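Local coordinates for protein LamCAT (Aquimarina, PDB 6JHJ) that probably hydrolyses the beta-1,3-glucan laminarin as a family 16 glycoside hydrolase, at residues F99-D104 / G115-M120; G103-S108 / F193-F198; Q136-T141 / G186-S191; D165-K170 / S182-V187. All blocks are in the same frame, centred on the assembly; numbering follows the deposited sequence.

Interaction 1: residues F99-D104 / G115-M120; sequences FWMLGD and GAIDIM
Phe-99 and Ile-119 meet at a classic beta bulge between two antiparallel strands of the family 16 beta-sandwich. Strand 95-103 runs beside strand 116-118, and the chain turns a corner at Ile-119.

The backbone bonds come first. Phe-99 O accepts from both Ile-119 N and Met-120 N. The second bond is straighter, with 163° at the hydrogen against 133° for the first. Phe-99 N returns a bond to Met-120 O at 2.9 Å. Beyond the bulge, Met-101 and Ile-117 form a hydrogen-bonded pair, with Met-101 N 2.8 Å from Ile-117 O. Gly-103 N closes the row on Gly-115 O at 3.2 Å.

Apolar packing dominates the face carrying Phe-99 and Met-101. Phe-99 has CG anti to its backbone nitrogen (chi1 167°), which lays the ring beside Ile-119. A CH-pi contact follows, with Ile-119 CD1 3.9 Å from the Phe-99 ring centroid, over the face. Ile-119 CG2 touches Phe-99 CD2 at 3.6 Å. Met-101 CG rests against the same CD1 methyl.

On the other face lie Trp-100, Asp-118 and Ala-116. Asp-118 OD1 sits 3.4 Å from Trp-100 CB, and the two side chains run alongside each other. Trp-100 NE1 is hydrogen-bonded to Asn-202. CB of the engineered Ala-116 reaches the edge of the indole and Leu-102 CD2.

Ala-116 stands where the family motif Glu-x-Asp-x-x-Glu has its first glutamate, probably a catalytic residue in the natural enzyme. The chemistry thus divides by face: an apolar core side, and a side that probably lines the active-site cleft.

Interaction 2: residues G103-S108 / F193-F198; sequences GDNISS and FHNNFF
Asn-196 O is gripped twice, by Asp-104 N and by a water. The Asp-104 N bond to Asn-196 O is 3.0 Å and nearly straight, at 165°. The water donates to Asn-196 O and accepts from Asn-105 N, so it bridges the two segments. A second water joins Asp-104 OD2, at 2.6 Å, to Asn-196 ND2. Asp-104 OD2 also bonds to Ser-77 OG.

Asp-104 OD1 lies at the edge of the Phe-198 ring, 3.4 Å from CD2. Carboxylate and ring are nearly coplanar. Ile-106 CG2 comes to the same ring at its edge.

Gly-103 packs flat on Phe-197. Gly-103 CA stands 3.7 Å from the centroid of the Phe-197 ring, over the centre, as a CH-pi contact. Phe-197 CG is anti to its carbonyl carbon (chi1 -79°), which turns one ring face to Gly-103. With an alanine in place of Phe-197, the Gly-103 backbone would probably lose its aromatic cover, and a gap is likely beside Trp-164, which meets the Phe-197 ring edge-to-face.

Asn-105 ND2 and Asn-195 ND2 approach to 3.4 Å as two donors. Each makes a weak hydrogen bond to Glu-192 OE1, which probably accounts for their closeness.

The contact joins the end of strand 95-103 to the start of strand 197-205. A type I turn from Gly-103 to Ile-106 then leads into helix 106-109, while Phe-197 also packs on Ile-117 of strand 116-118.

Interaction 3: residues Q136-T141 / G186-S191; sequences QDHNNT and GVNGTS
An Asx turn at Asp-137, inside a type I beta turn from Asp-137 to Asn-140, meets the glycine-containing loop at Asn-188 and Gly-189. The turn links strands 128-136 and 142-150, neighbours in the family 16 beta-sandwich, and the contact lies at the surface.

Asp-137 OD1 accepts from Asn-139 N at 2.9 Å and from Thr-141 N at 3.1 Å. The two donors come from opposite faces of the carboxylate plane. This fixes the carboxylate inside its own turn. It is Asp-137 CB that touches the other loop, 3.4 Å from Asn-188 O. Replacing Asp-137 with an alanine would probably leave the amides of Asn-139 and Thr-141 without this acceptor and let the turn shift against Asn-188.

Asn-188 O itself bonds to Trp-135 NE1, just before the turn. In the facing loop, Thr-190 OG1 donates to Val-187 O at 2.7 Å.

Gly-189 CA packs 3.6 Å from His-138 N. A CB at Gly-189 would clash with that nitrogen, and the positive phi also favours glycine. The His-138 ring reaches across to the Asn-188 backbone, where His-138 ND1 stands 3.4 Å from Asn-188 C and CE1 3.6 Å from Asn-188 CA.

Interaction 4: residues D165-K170 / S182-V187; sequences DASVIK and SIANGV
The open end of an antiparallel beta-hairpin, made by strands 168-173 and 176-182 of the sandwich, is closed where Ser-167 and Val-168 face Ser-182 and Ile-183. Val-168 and Ser-182 form a non-hydrogen-bonded pair with CA atoms 4.4 Å apart.

Ile-183 N donates to Ser-167 O at 3.0 Å. The hydrogen angle is 162°, but the donor stands above the carbonyl plane. A water also links the two serines, 2.9 Å from Ser-167 OG and from Ser-182 OG.

Each segment also fixes its own shape. Asp-165 OD1 takes Ser-167 N at 2.8 Å and Val-168 N at 2.9 Å. The first bond makes an Asx turn. It comes from above the carboxylate plane, and the second runs nearly along the C-O axis. The carboxylate so ties down the bend entering strand 168-173. Across from it, Ser-182 OG accepts from Ala-184 N in an ST turn. Ser-182 OG is anti to its backbone nitrogen (chi1 -176°), which places the hydroxyl within reach of Ala-184 N.

Ile-183 is the main apolar link. Ile-183 CG1 lies between the backbone nitrogen and the carbonyl carbon (chi1 63°), which brings Ile-183 CD1 against the Asp-165 carbonyl, 3.3 Å from Asp-165 O. Trp-164 and Phe-193 also pack on this side chain. Its other branch goes toward the buried Ile-169, and the two side chains cross at about a right angle, with Ile-183 CG2 4.1 Å from Ile-169 CD1.

Following the chain, interaction 1 comes first and closes a short loop that holds helix 106-109. Interaction 2 starts from the same stretch, sharing Gly-103 and Asp-104, but closes a far longer loop, back to strand 197-205. Strand 95-103 therefore has strand 116-118 and strand 197-205 as partners. Interactions 3 and 4 are nested inside the long loop of interaction 2. They end on the same stretch, Gly-186 and Val-187, with the hairpin of interaction 4 lying within the loop of interaction 3. His-194 NE2 meets Ile-183 O, joining 2 to 4. Ile-117 CD1 touches Ile-169 CD1, joining 1 to 4 in the core.

Interaction 1: residues F99-D104 / G115-M120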
loop_
_atom_site.group_PDB
_atom_site.type_symbol
_atom_site.label_atom_id
_atom_site.label_comp_id
_atom_site.label_asym_id
_atom_site.label_seq_id
_atom_site.Cartn_x
_atom_site.Cartn_y
_atom_site.Cartn_z
ATOM N N PHE A 99 -1.325 1.672 0.305
ATOM C CA PHE A 99 -0.080 2.300 -0.140
ATOM C C PHE A 99 0.933 1.678 0.804
ATOM O O PHE A 99 0.806 1.859 2.023
ATOM C CB PHE A 99 -0.164 3.806 0.017
ATOM C CG PHE A 99 1.165 4.530 -0.121
ATOM C CD1 PHE A 99 2.057 4.204 -1.145
ATOM C CD2 PHE A 99 1.472 5.582 0.692
ATOM C CE1 PHE A 99 3.237 4.913 -1.313
ATOM C CE2 PHE A 99 2.674 6.275 0.509
ATOM C CZ PHE A 99 3.549 5.930 -0.476
ATOM N N TRP A 100 1.871 0.904 0.297
ATOM C CA TRP A 100 2.677 0.081 1.151
ATOM C C TRP A 100 3.945 -0.335 0.505
ATOM O O TRP A 100 4.252 0.057 -0.658
ATOM C CB TRP A 100 1.867 -1.135 1.571
ATOM C CG TRP A 100 1.268 -2.034 0.541
ATOM C CD1 TRP A 100 0.361 -1.721 -0.413
ATOM C CD2 TRP A 100 1.431 -3.469 0.457
ATOM N NE1 TRP A 100 -0.053 -2.851 -1.064
ATOM C CE2 TRP A 100 0.621 -3.930 -0.582
ATOM C CE3 TRP A 100 2.216 -4.385 1.137
ATOM C CZ2 TRP A 100 0.517 -5.289 -0.897
ATOM C CZ3 TRP A 100 2.127 -5.722 0.818
ATOM C CH2 TRP A 100 1.301 -6.160 -0.201
ATOM N N MET A 101 4.743 -1.083 1.261
ATOM C CA MET A 101 6.077 -1.536 0.811
ATOM C C MET A 101 6.305 -2.992 1.200
ATOM O O MET A 101 5.833 -3.411 2.266
ATOM C CB MET A 101 7.170 -0.670 1.411
ATOM C CG MET A 101 6.909 0.800 1.284
ATOM S SD MET A 101 8.358 1.787 1.842
ATOM C CE MET A 101 9.472 1.651 0.422
ATOM N N LEU A 102 7.086 -3.697 0.405
ATOM C CA LEU A 102 7.565 -5.051 0.677
ATOM C C LEU A 102 9.079 -5.146 0.545
ATOM O O LEU A 102 9.676 -4.494 -0.293
ATOM C CB LEU A 102 6.939 -6.061 -0.280
ATOM C CG LEU A 102 5.505 -6.479 -0.027
ATOM C CD1 LEU A 102 4.859 -7.152 -1.232
ATOM C CD2 LEU A 102 5.418 -7.365 1.194
ATOM N N GLY A 103 9.682 -6.046 1.282
ATOM C CA GLY A 103 11.132 -6.273 1.174
ATOM C C GLY A 103 11.448 -6.879 -0.202
ATOM O O GLY A 103 10.754 -7.801 -0.665
ATOM N N ASP A 104 12.451 -6.351 -0.863
ATOM C CA ASP A 104 13.006 -6.915 -2.103
ATOM C C ASP A 104 13.303 -8.409 -1.954
ATOM O O ASP A 104 13.190 -9.131 -2.940
ATOM C CB ASP A 104 14.348 -6.292 -2.409
ATOM C CG ASP A 104 14.247 -5.024 -3.198
ATOM O OD1 ASP A 104 13.161 -4.642 -3.663
ATOM O OD2 ASP A 104 15.314 -4.422 -3.410
ATOM N N GLY A 115 9.068 -8.805 5.311
ATOM C CA GLY A 115 8.570 -7.587 5.915
ATOM C C GLY A 115 7.623 -6.830 4.985
ATOM O O GLY A 115 7.811 -6.823 3.748
ATOM N N ALA A 116 6.656 -6.131 5.572
ATOM C CA ALA A 116 5.863 -5.178 4.865
ATOM C C ALA A 116 5.692 -3.947 5.723
ATOM O O ALA A 116 5.456 -4.082 6.951
ATOM C CB ALA A 116 4.488 -5.773 4.525
ATOM N N ILE A 117 5.701 -2.775 5.105
ATOM C CA ILE A 117 5.391 -1.537 5.798
ATOM C C ILE A 117 4.147 -0.985 5.111
ATOM O O ILE A 117 4.245 -0.543 3.938
ATOM C CB ILE A 117 6.524 -0.466 5.676
ATOM C CG1 ILE A 117 7.872 -1.043 6.010
ATOM C CG2 ILE A 117 6.144 0.743 6.603
ATOM C CD1 ILE A 117 9.013 -0.098 5.765
ATOM N N ASP A 118 2.989 -1.043 5.774
ATOM C CA ASP A 118 1.790 -0.457 5.232
ATOM C C ASP A 118 1.759 1.023 5.633
ATOM O O ASP A 118 1.572 1.334 6.833
ATOM C CB ASP A 118 0.563 -1.163 5.764
ATOM C CG ASP A 118 0.481 -2.641 5.327
ATOM O OD1 ASP A 118 0.486 -2.933 4.148
ATOM O OD2 ASP A 118 0.343 -3.485 6.129
ATOM N N ILE A 119 1.917 1.930 4.682
ATOM C CA ILE A 119 1.959 3.325 4.950
ATOM C C ILE A 119 0.568 3.879 5.083
ATOM O O ILE A 119 0.305 4.736 5.945
ATOM C CB ILE A 119 2.703 4.048 3.829
ATOM C CG1 ILE A 119 4.163 3.560 3.726
ATOM C CG2 ILE A 119 2.656 5.564 4.069
ATOM C CD1 ILE A 119 4.832 3.949 2.431
ATOM N N MET A 120 -0.335 3.324 4.291
ATOM C CA MET A 120 -1.778 3.642 4.407
ATOM C C MET A 120 -2.609 2.445 4.024
ATOM O O MET A 120 -2.339 1.859 3.022
ATOM C CB MET A 120 -2.194 4.774 3.469
ATOM C CG MET A 120 -3.611 5.234 3.613
ATOM S SD MET A 120 -4.840 4.099 2.866
ATOM C CE MET A 120 -4.391 4.204 1.145
#

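Interaction 2: residues G103-S108 / F193-F198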
loop_
_atom_site.group_PDB
_atom_site.type_symbol
_atom_site.label_atom_id
_atom_site.label_comp_id
_atom_site.label_asym_id
_atom_site.label_seq_id
_atom_site.Cartn_x
_atom_site.Cartn_y
_atom_site.Cartn_z
ATOM N N GLY A 103 9.682 -6.046 1.282
ATOM C CA GLY A 103 11.132 -6.273 1.174
ATOM C C GLY A 103 11.448 -6.879 -0.202
ATOM O O GLY A 103 10.754 -7.801 -0.665
ATOM N N ASP A 104 12.451 -6.351 -0.863
ATOM C CA ASP A 104 13.006 -6.915 -2.103
ATOM C C ASP A 104 13.303 -8.409 -1.954
ATOM O O ASP A 104 13.190 -9.131 -2.940
ATOM C CB ASP A 104 14.348 -6.292 -2.409
ATOM C CG ASP A 104 14.247 -5.024 -3.198
ATOM O OD1 ASP A 104 13.161 -4.642 -3.663
ATOM O OD2 ASP A 104 15.314 -4.422 -3.410
ATOM N N ASN A 105 13.627 -8.886 -0.756
ATOM C CA ASN A 105 14.014 -10.285 -0.603
ATOM C C ASN A 105 12.817 -11.195 -0.572
ATOM O O ASN A 105 12.952 -12.393 -0.388
ATOM C CB ASN A 105 14.932 -10.467 0.601
ATOM C CG ASN A 105 14.245 -10.157 1.931
ATOM O OD1 ASN A 105 13.025 -9.827 2.004
ATOM N ND2 ASN A 105 15.008 -10.223 2.976
ATOM N N ILE A 106 11.615 -10.698 -0.859
ATOM C CA ILE A 106 10.487 -11.563 -0.887
ATOM C C ILE A 106 10.735 -12.714 -1.862
ATOM O O ILE A 106 10.194 -13.798 -1.650
ATOM C CB ILE A 106 9.186 -10.808 -1.276
ATOM C CG1 ILE A 106 7.981 -11.686 -1.143
ATOM C CG2 ILE A 106 9.298 -10.174 -2.670
ATOM C CD1 ILE A 106 6.697 -10.895 -1.289
ATOM N N SER A 107 11.447 -12.444 -2.945
ATOM C CA SER A 107 11.730 -13.464 -3.959
ATOM C C SER A 107 12.502 -14.667 -3.395
ATOM O O SER A 107 12.295 -15.750 -3.887
ATOM C CB SER A 107 12.468 -12.835 -5.153
ATOM O OG SER A 107 13.678 -12.249 -4.716
ATOM N N SER A 108 13.313 -14.479 -2.353
ATOM C CA SER A 108 14.068 -15.553 -1.708
ATOM C C SER A 108 13.526 -16.002 -0.365
ATOM O O SER A 108 13.713 -17.149 -0.040
ATOM C CB SER A 108 15.521 -15.155 -1.566
ATOM O OG SER A 108 15.736 -14.066 -0.705
ATOM N N PHE A 193 13.684 -5.098 8.419
ATOM C CA PHE A 193 13.391 -3.681 8.050
ATOM C C PHE A 193 14.663 -2.908 7.837
ATOM O O PHE A 193 14.640 -1.693 7.683
ATOM C CB PHE A 193 12.460 -3.025 9.099
ATOM C CG PHE A 193 11.083 -3.647 9.110
ATOM C CD1 PHE A 193 10.195 -3.370 8.097
ATOM C CD2 PHE A 193 10.732 -4.543 10.067
ATOM C CE1 PHE A 193 8.952 -3.970 8.065
ATOM C CE2 PHE A 193 9.480 -5.146 10.048
ATOM C CZ PHE A 193 8.597 -4.876 9.026
ATOM N N HIS A 194 15.800 -3.605 7.857
ATOM C CA HIS A 194 17.105 -3.028 7.532
ATOM C C HIS A 194 17.601 -3.508 6.170
ATOM O O HIS A 194 18.786 -3.661 5.972
ATOM C CB HIS A 194 18.122 -3.379 8.623
ATOM C CG HIS A 194 17.719 -2.832 9.917
ATOM N ND1 HIS A 194 17.888 -1.513 10.250
ATOM C CD2 HIS A 194 17.024 -3.395 10.922
ATOM C CE1 HIS A 194 17.348 -1.308 11.434
ATOM N NE2 HIS A 194 16.803 -2.425 11.843
ATOM N N ASN A 195 16.676 -3.710 5.239
ATOM C CA ASN A 195 16.949 -4.158 3.845
ATOM C C ASN A 195 16.216 -3.217 2.885
ATOM O O ASN A 195 15.468 -2.307 3.352
ATOM C CB ASN A 195 16.366 -5.553 3.643
ATOM C CG ASN A 195 17.086 -6.615 4.415
ATOM O OD1 ASN A 195 18.266 -6.465 4.727
ATOM N ND2 ASN A 195 16.386 -7.692 4.735
ATOM N N ASN A 196 16.412 -3.340 1.563
ATOM C CA ASN A 196 15.688 -2.514 0.615
ATOM C C ASN A 196 14.238 -2.998 0.473
ATOM O O ASN A 196 13.973 -4.183 0.504
ATOM C CB ASN A 196 16.327 -2.557 -0.797
ATOM C CG ASN A 196 17.806 -2.280 -0.775
ATOM O OD1 ASN A 196 18.263 -1.467 -0.071
ATOM N ND2 ASN A 196 18.575 -3.160 -1.414
ATOM N N PHE A 197 13.322 -2.060 0.331
ATOM C CA PHE A 197 11.915 -2.330 0.098
ATOM C C PHE A 197 11.472 -1.559 -1.139
ATOM O O PHE A 197 11.976 -0.437 -1.403
ATOM C CB PHE A 197 11.069 -1.787 1.272
ATOM C CG PHE A 197 11.063 -2.671 2.486
ATOM C CD1 PHE A 197 12.224 -2.936 3.164
ATOM C CD2 PHE A 197 9.908 -3.159 2.977
ATOM C CE1 PHE A 197 12.198 -3.816 4.274
ATOM C CE2 PHE A 197 9.838 -3.975 4.085
ATOM C CZ PHE A 197 10.994 -4.286 4.750
ATOM N N PHE A 198 10.503 -2.118 -1.845
ATOM C CA PHE A 198 9.838 -1.504 -2.980
ATOM C C PHE A 198 8.413 -1.060 -2.602
ATOM O O PHE A 198 7.918 -1.510 -1.568
ATOM C CB PHE A 198 9.827 -2.409 -4.184
ATOM C CG PHE A 198 9.095 -3.674 -4.021
ATOM C CD1 PHE A 198 7.730 -3.778 -4.308
ATOM C CD2 PHE A 198 9.752 -4.819 -3.640
ATOM C CE1 PHE A 198 7.098 -4.998 -4.174
ATOM C CE2 PHE A 198 9.109 -6.015 -3.518
ATOM C CZ PHE A 198 7.778 -6.130 -3.758
HETATM O O HOH W 1 17.776 -5.308 -3.110
HETATM O O HOH W 2 14.552 -6.864 1.348
#

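Interaction 3: residues Q136-T141 / G186-S191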
loop_
_atom_site.group_PDB
_atom_site.type_symbol
_atom_site.label_atom_id
_atom_site.label_comp_id
_atom_site.label_asym_id
_atom_site.label_seq_id
_atom_site.Cartn_x
_atom_site.Cartn_y
_atom_site.Cartn_z
ATOM N N GLN A 136 8.173 -11.540 10.427
ATOM C CA GLN A 136 8.361 -12.790 11.200
ATOM C C GLN A 136 9.335 -12.493 12.311
ATOM O O GLN A 136 10.440 -12.040 11.982
ATOM C CB GLN A 136 8.946 -13.884 10.311
ATOM C CG GLN A 136 7.977 -14.346 9.264
ATOM C CD GLN A 136 6.811 -15.160 9.835
ATOM O OE1 GLN A 136 7.010 -16.163 10.554
ATOM N NE2 GLN A 136 5.620 -14.764 9.520
ATOM N N ASP A 137 8.942 -12.706 13.573
ATOM C CA ASP A 137 9.703 -12.246 14.729
ATOM C C ASP A 137 10.862 -13.192 15.101
ATOM O O ASP A 137 11.222 -14.034 14.332
ATOM C CB ASP A 137 8.809 -11.917 15.935
ATOM C CG ASP A 137 8.224 -13.132 16.644
ATOM O OD1 ASP A 137 8.590 -14.271 16.333
ATOM O OD2 ASP A 137 7.331 -12.895 17.435
ATOM N N HIS A 138 11.502 -12.919 16.227
ATOM C CA HIS A 138 12.663 -13.709 16.714
ATOM C C HIS A 138 12.299 -15.182 16.828
ATOM O O HIS A 138 13.173 -16.011 16.586
ATOM C CB HIS A 138 13.312 -13.099 17.971
ATOM C CG HIS A 138 12.347 -12.449 18.887
ATOM N ND1 HIS A 138 11.223 -11.732 18.492
ATOM C CD2 HIS A 138 12.369 -12.344 20.219
ATOM C CE1 HIS A 138 10.527 -11.341 19.517
ATOM N NE2 HIS A 138 11.252 -11.611 20.590
ATOM N N ASN A 139 11.045 -15.492 17.132
ATOM C CA ASN A 139 10.606 -16.929 17.214
ATOM C C ASN A 139 10.053 -17.441 15.913
ATOM O O ASN A 139 9.409 -18.493 15.916
ATOM C CB ASN A 139 9.594 -17.093 18.347
ATOM C CG ASN A 139 10.108 -16.530 19.653
ATOM O OD1 ASN A 139 9.405 -15.733 20.351
ATOM N ND2 ASN A 139 11.349 -16.861 19.963
ATOM N N ASN A 140 10.287 -16.711 14.802
ATOM C CA ASN A 140 9.657 -17.045 13.551
ATOM C C ASN A 140 8.137 -17.192 13.597
ATOM O O ASN A 140 7.560 -18.123 12.980
ATOM C CB ASN A 140 10.239 -18.292 12.925
ATOM C CG ASN A 140 9.855 -18.423 11.470
ATOM O OD1 ASN A 140 9.733 -17.406 10.775
ATOM N ND2 ASN A 140 9.569 -19.627 11.031
ATOM N N THR A 141 7.481 -16.275 14.296
ATOM C CA THR A 141 6.019 -16.239 14.289
ATOM C C THR A 141 5.622 -14.956 13.592
ATOM O O THR A 141 6.327 -13.931 13.651
ATOM C CB THR A 141 5.392 -16.306 15.718
ATOM O OG1 THR A 141 5.844 -15.197 16.432
ATOM C CG2 THR A 141 5.901 -17.527 16.469
ATOM N N GLY A 186 17.068 -4.567 15.543
ATOM C CA GLY A 186 16.150 -5.664 15.249
ATOM C C GLY A 186 15.308 -6.128 16.405
ATOM O O GLY A 186 14.928 -7.293 16.438
ATOM N N VAL A 187 14.937 -5.205 17.292
ATOM C CA VAL A 187 14.099 -5.493 18.399
ATOM C C VAL A 187 12.795 -6.206 17.952
ATOM O O VAL A 187 12.259 -5.881 16.930
ATOM C CB VAL A 187 13.757 -4.236 19.214
ATOM C CG1 VAL A 187 12.976 -3.221 18.432
ATOM C CG2 VAL A 187 13.038 -4.576 20.506
ATOM N N ASN A 188 12.326 -7.169 18.741
ATOM C CA ASN A 188 11.153 -7.987 18.395
ATOM C C ASN A 188 11.337 -8.645 17.003
ATOM O O ASN A 188 10.360 -8.954 16.337
ATOM C CB ASN A 188 9.866 -7.187 18.425
ATOM C CG ASN A 188 9.515 -6.576 19.785
ATOM O OD1 ASN A 188 9.157 -5.363 19.907
ATOM N ND2 ASN A 188 9.597 -7.344 20.744
ATOM N N GLY A 189 12.581 -8.882 16.600
ATOM C CA GLY A 189 12.901 -9.657 15.382
ATOM C C GLY A 189 12.678 -8.884 14.105
ATOM O O GLY A 189 12.461 -9.518 13.049
ATOM N N THR A 190 12.782 -7.555 14.183
ATOM C CA THR A 190 12.583 -6.658 13.063
ATOM C C THR A 190 13.820 -6.469 12.194
ATOM O O THR A 190 13.959 -5.437 11.538
ATOM C CB THR A 190 12.129 -5.282 13.583
ATOM O OG1 THR A 190 13.028 -4.824 14.612
ATOM C CG2 THR A 190 10.727 -5.284 14.069
ATOM N N SER A 191 14.746 -7.428 12.168
ATOM C CA SER A 191 15.924 -7.347 11.344
ATOM C C SER A 191 15.663 -7.029 9.901
ATOM O O SER A 191 16.462 -6.378 9.278
ATOM C CB SER A 191 16.747 -8.658 11.397
ATOM O OG SER A 191 15.925 -9.741 11.029
#

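Interaction 4: residues D165-K170 / S182-V187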
loop_
_atom_site.group_PDB
_atom_site.type_symbol
_atom_site.label_atom_id
_atom_site.label_comp_id
_atom_site.label_asym_id
_atom_site.label_seq_id
_atom_site.Cartn_x
_atom_site.Cartn_y
_atom_site.Cartn_z
ATOM N N ASP A 165 14.235 5.087 9.452
ATOM C CA ASP A 165 15.696 5.079 9.641
ATOM C C ASP A 165 16.100 3.830 10.428
ATOM O O ASP A 165 15.260 2.972 10.666
ATOM C CB ASP A 165 16.211 6.380 10.223
ATOM C CG ASP A 165 15.845 6.592 11.650
ATOM O OD1 ASP A 165 15.424 5.652 12.367
ATOM O OD2 ASP A 165 15.983 7.739 12.074
ATOM N N ALA A 166 17.391 3.683 10.755
ATOM C CA ALA A 166 17.860 2.469 11.336
ATOM C C ALA A 166 17.328 2.309 12.779
ATOM O O ALA A 166 17.509 1.252 13.405
ATOM C CB ALA A 166 19.436 2.425 11.322
ATOM N N SER A 167 16.678 3.328 13.313
ATOM C CA SER A 167 16.144 3.230 14.636
ATOM C C SER A 167 14.630 2.999 14.688
ATOM O O SER A 167 14.139 2.294 15.554
ATOM C CB SER A 167 16.511 4.522 15.366
ATOM O OG SER A 167 15.847 4.546 16.591
ATOM N N VAL A 168 13.912 3.600 13.766
ATOM C CA VAL A 168 12.451 3.713 13.911
ATOM C C VAL A 168 11.760 3.903 12.593
ATOM O O VAL A 168 12.347 4.452 11.658
ATOM C CB VAL A 168 12.146 4.834 14.897
ATOM C CG1 VAL A 168 12.472 6.190 14.298
ATOM C CG2 VAL A 168 10.733 4.797 15.363
ATOM N N ILE A 169 10.485 3.511 12.545
ATOM C CA ILE A 169 9.555 3.916 11.454
ATOM C C ILE A 169 8.438 4.736 12.127
ATOM O O ILE A 169 7.912 4.317 13.160
ATOM C CB ILE A 169 8.947 2.702 10.774
ATOM C CG1 ILE A 169 10.031 1.808 10.152
ATOM C CG2 ILE A 169 7.967 3.096 9.727
ATOM C CD1 ILE A 169 9.551 0.432 9.752
ATOM N N LYS A 170 8.106 5.890 11.577
ATOM C CA LYS A 170 7.087 6.787 12.035
ATOM C C LYS A 170 6.096 6.984 10.945
ATOM O O LYS A 170 6.515 7.054 9.793
ATOM C CB LYS A 170 7.668 8.153 12.422
ATOM C CG LYS A 170 8.575 8.099 13.593
ATOM C CD LYS A 170 9.213 9.454 13.851
ATOM C CE LYS A 170 10.238 9.329 14.933
ATOM N NZ LYS A 170 10.421 10.695 15.522
ATOM N N SER A 182 9.772 0.853 16.787
ATOM C CA SER A 182 11.216 0.685 16.864
ATOM C C SER A 182 11.661 -0.502 16.030
ATOM O O SER A 182 11.043 -1.521 16.082
ATOM C CB SER A 182 11.671 0.520 18.276
ATOM O OG SER A 182 13.089 0.446 18.276
ATOM N N ILE A 183 12.753 -0.351 15.281
ATOM C CA ILE A 183 13.426 -1.410 14.610
ATOM C C ILE A 183 14.909 -1.417 15.067
ATOM O O ILE A 183 15.717 -2.157 14.498
ATOM C CB ILE A 183 13.311 -1.331 13.095
ATOM C CG1 ILE A 183 13.958 -0.090 12.548
ATOM C CG2 ILE A 183 11.828 -1.372 12.668
ATOM C CD1 ILE A 183 14.011 -0.049 11.032
ATOM N N ALA A 184 15.220 -0.618 16.055
ATOM C CA ALA A 184 16.635 -0.487 16.528
ATOM C C ALA A 184 17.095 -1.865 16.974
ATOM O O ALA A 184 16.394 -2.526 17.713
ATOM C CB ALA A 184 16.719 0.487 17.659
ATOM N N ASN A 185 18.274 -2.289 16.508
ATOM C CA ASN A 185 18.881 -3.572 16.836
ATOM C C ASN A 185 17.999 -4.763 16.456
ATOM O O ASN A 185 18.112 -5.823 17.028
ATOM C CB ASN A 185 19.246 -3.631 18.309
ATOM C CG ASN A 185 20.372 -2.692 18.601
ATOM O OD1 ASN A 185 20.330 -1.853 19.468
ATOM N ND2 ASN A 185 21.354 -2.785 17.794
ATOM N N GLY A 186 17.068 -4.567 15.543
ATOM C CA GLY A 186 16.150 -5.664 15.249
ATOM C C GLY A 186 15.308 -6.128 16.405
ATOM O O GLY A 186 14.928 -7.293 16.438
ATOM N N VAL A 187 14.937 -5.205 17.292
ATOM C CA VAL A 187 14.099 -5.493 18.399
ATOM C C VAL A 187 12.795 -6.206 17.952
ATOM O O VAL A 187 12.259 -5.881 16.930
ATOM C CB VAL A 187 13.757 -4.236 19.214
ATOM C CG1 VAL A 187 12.976 -3.221 18.432
ATOM C CG2 VAL A 187 13.038 -4.576 20.506
HETATM O O HOH W 3 14.206 3.118 18.466
#